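Local coordinates for protein NanS-p (Escherichia phage vB_EcoP_24B, PDB 6YP6) that is a carbohydrate esterase of a Shiga toxin-encoding phage that probably removes O-acetyl groups from sialic acids, at residues A116-T121 with T137-L142. Numbering follows the deposited sequence. Where two conformers were deposited one is given.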
loop_
_atom_site.group_PDB
_atom_site.type_symbol
_atom_site.label_atom_id
_atom_site.label_comp_id
_atom_site.label_asym_id
_atom_site.label_seq_id
_atom_site.Cartn_x
_atom_site.Cartn_y
_atom_site.Cartn_z
ATOM N N ALA A 116 0.987 4.654 5.496
ATOM C CA ALA A 116 -0.073 5.603 5.149
ATOM C C ALA A 116 0.296 6.190 3.792
ATOM O O ALA A 116 0.588 7.380 3.655
ATOM C CB ALA A 116 -0.255 6.677 6.212
ATOM N N PHE A 117 0.373 5.314 2.804
ATOM C CA PHE A 117 1.005 5.625 1.536
ATOM C C PHE A 117 -0.010 5.502 0.415
ATOM O O PHE A 117 -0.731 4.505 0.349
ATOM C CB PHE A 117 2.161 4.650 1.272
ATOM C CG PHE A 117 3.118 4.509 2.428
ATOM C CD1 PHE A 117 3.619 5.622 3.067
ATOM C CD2 PHE A 117 3.484 3.262 2.895
ATOM C CE1 PHE A 117 4.497 5.490 4.155
ATOM C CE2 PHE A 117 4.359 3.123 3.956
ATOM C CZ PHE A 117 4.859 4.231 4.587
ATOM N N TYR A 118 -0.087 6.502 -0.458
ATOM C CA TYR A 118 -1.056 6.454 -1.539
ATOM C C TYR A 118 -0.403 6.776 -2.868
ATOM O O TYR A 118 0.654 7.409 -2.955
ATOM C CB TYR A 118 -2.287 7.333 -1.247
ATOM C CG TYR A 118 -2.039 8.820 -1.144
ATOM C CD1 TYR A 118 -1.620 9.403 0.053
ATOM C CD2 TYR A 118 -2.241 9.650 -2.228
ATOM C CE1 TYR A 118 -1.404 10.769 0.144
ATOM C CE2 TYR A 118 -2.032 11.012 -2.147
ATOM C CZ TYR A 118 -1.604 11.565 -0.956
ATOM O OH TYR A 118 -1.358 12.911 -0.820
ATOM N N ILE A 119 -1.080 6.313 -3.907
ATOM C CA ILE A 119 -0.606 6.382 -5.278
ATOM C C ILE A 119 -1.638 7.191 -6.064
ATOM O O ILE A 119 -2.837 6.887 -6.022
ATOM C CB ILE A 119 -0.419 4.969 -5.858
ATOM C CG1 ILE A 119 0.598 4.165 -5.052
ATOM C CG2 ILE A 119 -0.039 5.048 -7.334
ATOM C CD1 ILE A 119 0.614 2.700 -5.402
ATOM N N GLN A 120 -1.168 8.234 -6.754
ATOM C CA GLN A 120 -2.012 9.235 -7.388
ATOM C C GLN A 120 -1.236 9.815 -8.558
ATOM O O GLN A 120 -0.016 9.953 -8.472
ATOM C CB GLN A 120 -2.306 10.347 -6.367
ATOM C CG GLN A 120 -3.207 11.467 -6.852
ATOM C CD GLN A 120 -3.217 12.649 -5.918
ATOM O OE1 GLN A 120 -2.248 12.878 -5.184
ATOM N NE2 GLN A 120 -4.302 13.422 -5.942
ATOM N N THR A 121 -1.927 10.194 -9.630
ATOM C CA THR A 121 -1.263 10.949 -10.680
ATOM C C THR A 121 -1.417 12.442 -10.434
ATOM O O THR A 121 -2.442 12.901 -9.928
ATOM C CB THR A 121 -1.803 10.621 -12.074
ATOM O OG1 THR A 121 -3.233 10.721 -12.109
ATOM C CG2 THR A 121 -1.424 9.236 -12.500
ATOM N N THR A 137 -1.954 19.156 0.596
ATOM C CA THR A 137 -0.940 20.020 0.008
ATOM C C THR A 137 0.380 19.956 0.770
ATOM O O THR A 137 1.422 20.331 0.221
ATOM C CB THR A 137 -1.461 21.463 -0.055
ATOM O OG1 THR A 137 -1.864 21.898 1.248
ATOM C CG2 THR A 137 -2.656 21.553 -0.988
ATOM N N ASN A 138 0.370 19.460 2.007
ATOM C CA ASN A 138 1.587 19.292 2.793
ATOM C C ASN A 138 2.025 17.842 2.965
ATOM O O ASN A 138 3.025 17.591 3.649
ATOM C CB ASN A 138 1.405 19.932 4.169
ATOM C CG ASN A 138 1.253 21.428 4.089
ATOM O OD1 ASN A 138 1.868 22.086 3.250
ATOM N ND2 ASN A 138 0.421 21.975 4.950
ATOM N N ASN A 139 1.316 16.884 2.373
ATOM C CA ASN A 139 1.774 15.503 2.424
ATOM C C ASN A 139 3.111 15.377 1.697
ATOM O O ASN A 139 3.387 16.091 0.727
ATOM C CB ASN A 139 0.753 14.588 1.750
ATOM C CG ASN A 139 -0.447 14.296 2.624
ATOM O OD1 ASN A 139 -0.423 14.501 3.835
ATOM N ND2 ASN A 139 -1.515 13.820 1.998
ATOM N N LEU A 140 3.953 14.465 2.178
ATOM C CA LEU A 140 5.263 14.279 1.576
ATOM C C LEU A 140 5.131 13.491 0.281
ATOM O O LEU A 140 4.424 12.478 0.226
ATOM C CB LEU A 140 6.201 13.531 2.520
ATOM C CG LEU A 140 6.634 14.239 3.799
ATOM C CD1 LEU A 140 7.682 13.393 4.504
ATOM C CD2 LEU A 140 7.158 15.629 3.516
ATOM N N LYS A 141 5.827 13.949 -0.754
ATOM C CA LYS A 141 5.987 13.160 -1.969
ATOM C C LYS A 141 7.194 12.245 -1.753
ATOM O O LYS A 141 8.321 12.718 -1.559
ATOM C CB LYS A 141 6.165 14.031 -3.205
ATOM C CG LYS A 141 6.342 13.194 -4.472
ATOM C CD LYS A 141 6.649 14.013 -5.710
ATOM C CE LYS A 141 5.421 14.645 -6.308
ATOM N NZ LYS A 141 5.793 15.468 -7.500
ATOM N N LEU A 142 6.952 10.945 -1.740
ATOM C CA LEU A 142 8.007 9.982 -1.477
ATOM C C LEU A 142 8.806 9.637 -2.719
ATOM O O LEU A 142 9.953 9.201 -2.592
ATOM C CB LEU A 142 7.414 8.713 -0.882
ATOM C CG LEU A 142 6.709 8.894 0.462
ATOM C CD1 LEU A 142 6.209 7.551 0.962
ATOM C CD2 LEU A 142 7.610 9.583 1.485
#
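Tyr118 sets its CG between the backbone N and the carbonyl carbon (chi1 64°), which sends the phenol out across strand 125-130 to Asn139, whose own CG stands opposite the carbonyl carbon and turns the amide toward the phenol. The two side chains meet at about a right angle, ring and amide planes 67° apart. Asn139 ND2 donates to Tyr118 OH over 3.0 Å, nearly straight at 166°, with the hydroxyl oxygen lying close to the amide plane; ND2 lies at the ring edge, near its plane. The other end of the amide is held too, since Asn139 OD1 accepts from Ala133 N, and a bond on each end should set which way the group is turned. Met129 packs against Tyr118 from the intervening strand. The neighbouring residue, Phe117, leaves the opposite face of the sheet and meets Leu142: Leu142 CD1 comes obliquely to the ring, 3.9 Å from Phe117 CD1. Phe157, from the other sheet, stacks on Phe117 and also touches Leu142, placing this apolar pair between the two sheets. Tyr118 on strand 113-121 thus holds the loop leading into strand 140-147, while Phe117 meets that strand itself; the buried hydroxyl accepts an N-H, and the buried amide is satisfied at both ends.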